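Local atomic coordinates of protein GLB-12 (Caenorhabditis elegans, PDB entry 4BJA), a protein that binds heme b within a globin fold and acts in redox signalling essential for reproduction, and may also bind or carry oxygen. Residues 61-66 with 81-86; 137-142 with 206-211. The protein carries 1 engineered substitution. One frame throughout, in Å; residues are numbered along the deposited sequence.

Contact 1: 61-66 with 81-86; sequences IVNDIE and AAMLKM
The side-chain amide nitrogen of Asn63 is held between two acceptors: ND2 donates to the backbone oxygen of Leu59, one turn earlier in the same helix, and makes a weak, bent hydrogen bond of 3.4 Å to SD of Met83. The pair illustrates how a globin can tie a helix to the loop ahead of its next long helix, here helix 50-65 to the loop that leads into helix 87-108. That loop stands well off, the closest CA atoms, those of Val62 and Met83, being 9.8 Å apart, and on the loop's side Met83 alone reaches across. Its chain is fully stretched beyond CG (chi2 -176°, chi3 -173°), which carries sulfur and methyl right up to the helix. There the methyl CE lies 3.2 Å from OD1 of Asn63, while CG2 of Val62 packs against the sulfur SD of Met83 at 3.9 Å. With alanine here instead of Asn63, the sulfur would probably lose its N-H partner, the Leu59 carbonyl this side-chain donor, and the end of the methionine would be freer to turn. Phe89 of helix 87-108 touches both Val62 and Met83, and Lys70 does the same from helix 69-72. The contact lies near the heme pocket, the Val62 side chain being about 8 Å from that of the axial ligand His92. At its C-terminal end the helix closes in a wider pi-type turn, where O of Ile61 receives N of Glu66 at 2.7 Å and N of Ile65 at 3.3 Å.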
loop_
_atom_site.group_PDB
_atom_site.type_symbol
_atom_site.label_atom_id
_atom_site.label_comp_id
_atom_site.label_asym_id
_atom_site.label_seq_id
_atom_site.Cartn_x
_atom_site.Cartn_y
_atom_site.Cartn_z
ATOM N N ILE A 61 9.166 -17.391 -17.349
ATOM C CA ILE A 61 8.601 -16.107 -17.700
ATOM C C ILE A 61 8.887 -15.702 -19.158
ATOM O O ILE A 61 7.963 -15.328 -19.908
ATOM C CB ILE A 61 9.156 -15.004 -16.775
ATOM C CG1 ILE A 61 8.532 -15.184 -15.366
ATOM C CG2 ILE A 61 8.814 -13.608 -17.340
ATOM C CD1 ILE A 61 9.242 -14.324 -14.277
ATOM N N VAL A 62 10.160 -15.742 -19.556
ATOM C CA VAL A 62 10.514 -15.243 -20.878
ATOM C C VAL A 62 10.192 -16.253 -21.984
ATOM O O VAL A 62 9.940 -15.864 -23.113
ATOM C CB VAL A 62 11.969 -14.758 -20.976
ATOM C CG1 VAL A 62 12.203 -13.710 -19.858
ATOM C CG2 VAL A 62 12.935 -15.894 -20.901
ATOM N N ASN A 63 10.187 -17.532 -21.667
ATOM C CA ASN A 63 9.935 -18.492 -22.746
ATOM C C ASN A 63 8.482 -18.872 -22.887
ATOM O O ASN A 63 8.028 -19.154 -24.021
ATOM C CB ASN A 63 10.744 -19.762 -22.524
ATOM C CG ASN A 63 12.188 -19.569 -22.835
ATOM O OD1 ASN A 63 12.590 -19.543 -24.026
ATOM N ND2 ASN A 63 13.009 -19.494 -21.782
ATOM N N ASP A 64 7.766 -18.941 -21.772
ATOM C CA ASP A 64 6.403 -19.490 -21.803
ATOM C C ASP A 64 5.325 -18.456 -21.570
ATOM O O ASP A 64 4.234 -18.559 -22.093
ATOM C CB ASP A 64 6.265 -20.644 -20.783
ATOM C CG ASP A 64 7.322 -21.707 -20.955
ATOM O OD1 ASP A 64 7.536 -22.193 -22.085
ATOM O OD2 ASP A 64 7.906 -22.123 -19.941
ATOM N N ILE A 65 5.610 -17.430 -20.769
ATOM C CA ILE A 65 4.528 -16.595 -20.302
ATOM C C ILE A 65 4.509 -15.259 -20.986
ATOM O O ILE A 65 3.466 -14.831 -21.476
ATOM C CB ILE A 65 4.605 -16.402 -18.744
ATOM C CG1 ILE A 65 4.706 -17.755 -18.016
ATOM C CG2 ILE A 65 3.413 -15.561 -18.283
ATOM C CD1 ILE A 65 3.472 -18.669 -18.166
ATOM N N GLU A 66 5.647 -14.559 -21.029
ATOM C CA GLU A 66 5.682 -13.224 -21.586
ATOM C C GLU A 66 6.905 -13.129 -22.508
ATOM O O GLU A 66 7.939 -12.565 -22.150
ATOM C CB GLU A 66 5.740 -12.184 -20.419
ATOM C CG GLU A 66 5.476 -10.743 -20.809
ATOM C CD GLU A 66 4.047 -10.466 -21.251
ATOM O OE1 GLU A 66 3.096 -11.047 -20.664
ATOM O OE2 GLU A 66 3.890 -9.675 -22.205
ATOM N N ALA A 81 18.326 -23.211 -23.097
ATOM C CA ALA A 81 19.529 -23.737 -22.436
ATOM C C ALA A 81 20.779 -22.818 -22.368
ATOM O O ALA A 81 21.679 -23.073 -21.547
ATOM C CB ALA A 81 19.898 -25.142 -23.007
ATOM N N ALA A 82 20.838 -21.771 -23.190
ATOM C CA ALA A 82 21.944 -20.789 -23.128
ATOM C C ALA A 82 21.622 -19.477 -22.417
ATOM O O ALA A 82 22.530 -18.648 -22.193
ATOM C CB ALA A 82 22.432 -20.455 -24.530
ATOM N N MET A 83 20.343 -19.262 -22.115
ATOM C CA MET A 83 19.906 -17.952 -21.643
ATOM C C MET A 83 20.536 -17.539 -20.337
ATOM O O MET A 83 20.798 -16.355 -20.162
ATOM C CB MET A 83 18.390 -17.933 -21.467
ATOM C CG MET A 83 17.658 -17.885 -22.793
ATOM S SD MET A 83 15.891 -17.760 -22.535
ATOM C CE MET A 83 15.391 -17.948 -24.255
ATOM N N LEU A 84 20.739 -18.489 -19.418
ATOM C CA LEU A 84 21.249 -18.137 -18.086
ATOM C C LEU A 84 22.631 -17.473 -18.179
ATOM O O LEU A 84 23.022 -16.715 -17.291
ATOM C CB LEU A 84 21.319 -19.366 -17.189
ATOM C CG LEU A 84 19.943 -19.996 -16.945
ATOM C CD1 LEU A 84 20.056 -21.420 -16.385
ATOM C CD2 LEU A 84 19.155 -19.127 -15.997
ATOM N N LYS A 85 23.347 -17.745 -19.266
ATOM C CA LYS A 85 24.679 -17.134 -19.478
ATOM C C LYS A 85 24.703 -15.786 -20.169
ATOM O O LYS A 85 25.729 -15.112 -20.213
ATOM C CB LYS A 85 25.565 -18.092 -20.248
ATOM C CG LYS A 85 25.866 -19.366 -19.506
ATOM C CD LYS A 85 27.314 -19.802 -19.822
ATOM C CE LYS A 85 27.705 -21.071 -19.065
ATOM N NZ LYS A 85 26.897 -22.232 -19.542
ATOM N N MET A 86 23.602 -15.384 -20.746
ATOM C CA MET A 86 23.543 -14.117 -21.437
ATOM C C MET A 86 23.495 -12.990 -20.407
ATOM O O MET A 86 22.853 -13.130 -19.353
ATOM C CB MET A 86 22.301 -14.062 -22.317
ATOM C CG MET A 86 22.335 -15.132 -23.406
ATOM S SD MET A 86 23.756 -14.935 -24.513
ATOM C CE MET A 86 23.227 -13.551 -25.470
#

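Contact 2: 137-142 with 206-211; sequences QNQMEK and SFELER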
loop_
_atom_site.group_PDB
_atom_site.type_symbol
_atom_site.label_atom_id
_atom_site.label_comp_id
_atom_site.label_asym_id
_atom_site.label_seq_id
_atom_site.Cartn_x
_atom_site.Cartn_y
_atom_site.Cartn_z
ATOM N N GLN A 137 4.897 -0.111 -19.787
ATOM C CA GLN A 137 4.282 -0.335 -18.480
ATOM C C GLN A 137 2.981 0.445 -18.364
ATOM O O GLN A 137 2.978 1.661 -18.574
ATOM C CB GLN A 137 5.239 0.112 -17.379
ATOM C CG GLN A 137 4.598 0.106 -15.958
ATOM C CD GLN A 137 4.357 -1.287 -15.440
ATOM O OE1 GLN A 137 4.653 -2.275 -16.118
ATOM N NE2 GLN A 137 3.815 -1.386 -14.214
ATOM N N ASN A 138 1.894 -0.247 -18.043
ATOM C CA ASN A 138 0.557 0.318 -18.206
ATOM C C ASN A 138 -0.470 -0.448 -17.382
ATOM O O ASN A 138 -0.898 -1.546 -17.755
ATOM C CB ASN A 138 0.177 0.306 -19.701
ATOM C CG ASN A 138 -1.142 1.002 -19.991
ATOM O OD1 ASN A 138 -1.484 1.242 -21.160
ATOM N ND2 ASN A 138 -1.887 1.337 -18.948
ATOM N N GLN A 139 -0.881 0.147 -16.260
ATOM C CA GLN A 139 -1.880 -0.450 -15.355
ATOM C C GLN A 139 -3.268 -0.769 -15.991
ATOM O O GLN A 139 -4.062 -1.548 -15.439
ATOM C CB GLN A 139 -2.044 0.458 -14.120
ATOM C CG GLN A 139 -0.703 0.878 -13.443
ATOM C CD GLN A 139 -0.937 1.595 -12.111
ATOM O OE1 GLN A 139 -0.410 2.685 -11.851
ATOM N NE2 GLN A 139 -1.732 0.980 -11.271
ATOM N N MET A 140 -3.556 -0.161 -17.142
ATOM C CA MET A 140 -4.805 -0.399 -17.889
ATOM C C MET A 140 -4.729 -1.689 -18.729
ATOM O O MET A 140 -5.762 -2.270 -19.099
ATOM C CB MET A 140 -5.195 0.855 -18.695
ATOM C CG MET A 140 -5.789 1.973 -17.874
ATOM S SD MET A 140 -7.081 1.397 -16.742
ATOM C CE MET A 140 -8.463 1.039 -17.846
ATOM N N GLU A 141 -3.504 -2.123 -19.016
ATOM C CA GLU A 141 -3.203 -3.106 -20.048
ATOM C C GLU A 141 -2.208 -4.220 -19.675
ATOM O O GLU A 141 -2.592 -5.374 -19.580
ATOM C CB GLU A 141 -2.626 -2.373 -21.258
ATOM C CG GLU A 141 -2.231 -3.214 -22.451
ATOM C CD GLU A 141 -2.062 -2.358 -23.712
ATOM O OE1 GLU A 141 -2.261 -1.118 -23.637
ATOM O OE2 GLU A 141 -1.738 -2.933 -24.780
ATOM N N LYS A 142 -0.932 -3.887 -19.510
ATOM C CA LYS A 142 0.025 -4.819 -18.920
ATOM C C LYS A 142 0.828 -4.136 -17.839
ATOM O O LYS A 142 1.521 -3.153 -18.089
ATOM C CB LYS A 142 0.985 -5.422 -19.951
ATOM C CG LYS A 142 0.321 -6.534 -20.843
ATOM C CD LYS A 142 1.351 -7.119 -21.810
ATOM C CE LYS A 142 0.986 -8.548 -22.262
ATOM N NZ LYS A 142 -0.384 -8.629 -22.806
ATOM N N SER A 206 5.740 3.395 -7.241
ATOM C CA SER A 206 6.942 4.191 -7.311
ATOM C C SER A 206 7.373 4.428 -8.775
ATOM O O SER A 206 7.775 5.551 -9.182
ATOM C CB SER A 206 8.041 3.570 -6.464
ATOM O OG SER A 206 8.378 2.249 -6.895
ATOM N N PHE A 207 7.282 3.378 -9.573
ATOM C CA PHE A 207 7.531 3.526 -11.006
ATOM C C PHE A 207 6.603 4.598 -11.645
ATOM O O PHE A 207 7.039 5.475 -12.422
ATOM C CB PHE A 207 7.329 2.152 -11.693
ATOM C CG PHE A 207 7.572 2.190 -13.186
ATOM C CD1 PHE A 207 6.587 2.666 -14.047
ATOM C CD2 PHE A 207 8.796 1.792 -13.702
ATOM C CE1 PHE A 207 6.822 2.757 -15.434
ATOM C CE2 PHE A 207 9.023 1.839 -15.110
ATOM C CZ PHE A 207 8.054 2.346 -15.940
ATOM N N GLU A 208 5.309 4.509 -11.349
ATOM C CA GLU A 208 4.343 5.333 -12.028
ATOM C C GLU A 208 4.616 6.809 -11.707
ATOM O O GLU A 208 4.567 7.680 -12.594
ATOM C CB GLU A 208 2.956 4.907 -11.612
ATOM C CG GLU A 208 1.877 5.364 -12.524
ATOM C CD GLU A 208 1.861 4.634 -13.878
ATOM O OE1 GLU A 208 2.209 3.436 -13.960
ATOM O OE2 GLU A 208 1.450 5.273 -14.855
ATOM N N LEU A 209 4.927 7.067 -10.449
ATOM C CA LEU A 209 5.196 8.438 -10.001
ATOM C C LEU A 209 6.467 8.982 -10.644
ATOM O O LEU A 209 6.510 10.144 -11.077
ATOM C CB LEU A 209 5.323 8.461 -8.475
ATOM C CG LEU A 209 5.560 9.862 -7.860
ATOM C CD1 LEU A 209 4.464 10.843 -8.242
ATOM C CD2 LEU A 209 5.657 9.765 -6.324
ATOM N N GLU A 210 7.511 8.159 -10.666
ATOM C CA GLU A 210 8.777 8.589 -11.216
ATOM C C GLU A 210 8.650 8.871 -12.710
ATOM O O GLU A 210 9.204 9.873 -13.217
ATOM C CB GLU A 210 9.853 7.546 -10.946
ATOM C CG GLU A 210 11.237 7.890 -11.553
ATOM C CD GLU A 210 11.905 9.097 -10.887
ATOM O OE1 GLU A 210 11.535 9.480 -9.757
ATOM O OE2 GLU A 210 12.837 9.657 -11.499
ATOM N N ARG A 211 7.918 8.010 -13.414
ATOM C CA ARG A 211 7.672 8.266 -14.824
ATOM C C ARG A 211 6.880 9.570 -15.040
ATOM O O ARG A 211 7.226 10.372 -15.930
ATOM C CB ARG A 211 6.979 7.065 -15.473
ATOM C CG ARG A 211 6.604 7.346 -16.910
ATOM C CD ARG A 211 6.189 6.071 -17.603
ATOM N NE ARG A 211 4.917 5.573 -17.091
ATOM C CZ ARG A 211 4.297 4.491 -17.548
ATOM N NH1 ARG A 211 4.821 3.789 -18.560
ATOM N NH2 ARG A 211 3.153 4.108 -16.995
HETATM O O HOH W 1 3.599 1.302 -12.907
#
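Both terminal nitrogens of Arg211 converge on a single backbone oxygen: NH1 lies 2.8 Å and NH2 2.9 Å from O of Gln137. The oxygen sits at the guanidinium edge, nearly in its plane, yet the two bonds differ at the acceptor, for NH1 meets a lone pair in the carbonyl plane whereas NH2 stands 43° out of it. A bend at chi3 (69°) swings the guanidinium into this position. Its rotation is fixed further by Glu208, one helical turn earlier, whose OE2 accepts, on its syn side, a fairly straight (160°) hydrogen bond of 3.0 Å from NH2 of Arg211, part of a salt bridge. Over one guanidinium face comes Phe207, with CE1 3.6 Å above the guanidinium plane of Arg211. In the globin fold this joins the long C-terminal helix 185-214 to the chain leaving helix 131-136, and NH1 also donates to the backbone oxygen of Glu134, in the last turn of that short helix. Phe207 packs close to the axial ligand His127, and its CE1 is met obliquely by CG of Gln137 at 3.5 Å. The amide of Gln137 is held by Tyr144 N and Asn143 OD1. NE2 of Gln137 also donates to a water at 3.0 Å, which in turn donates to OE1 of Glu208 at 2.8 Å. Glu208 also packs against Leu209 of the second subunit.

Contact 1 is buried, whereas contact 2 is only partly so and reaches the second subunit. Their chemistry follows: in contact 1 a neutral thioether meets an amide and a valine methyl, while contact 2 relies on a guanidinium that grips one carbonyl, a carboxylate that holds the guanidinium, and a water between amide and carboxylate. Each joins a helix to a loop, but the elements are different. In contact 2 the Phe207 side chain comes about 4 Å from that of His127; in contact 1 Val62 stays about 8 Å from His92. Although their centres are 24 Å apart, segments 61-66 and 137-142 touch, OE2 of Glu66 lying 3.1 Å from CE of Lys142.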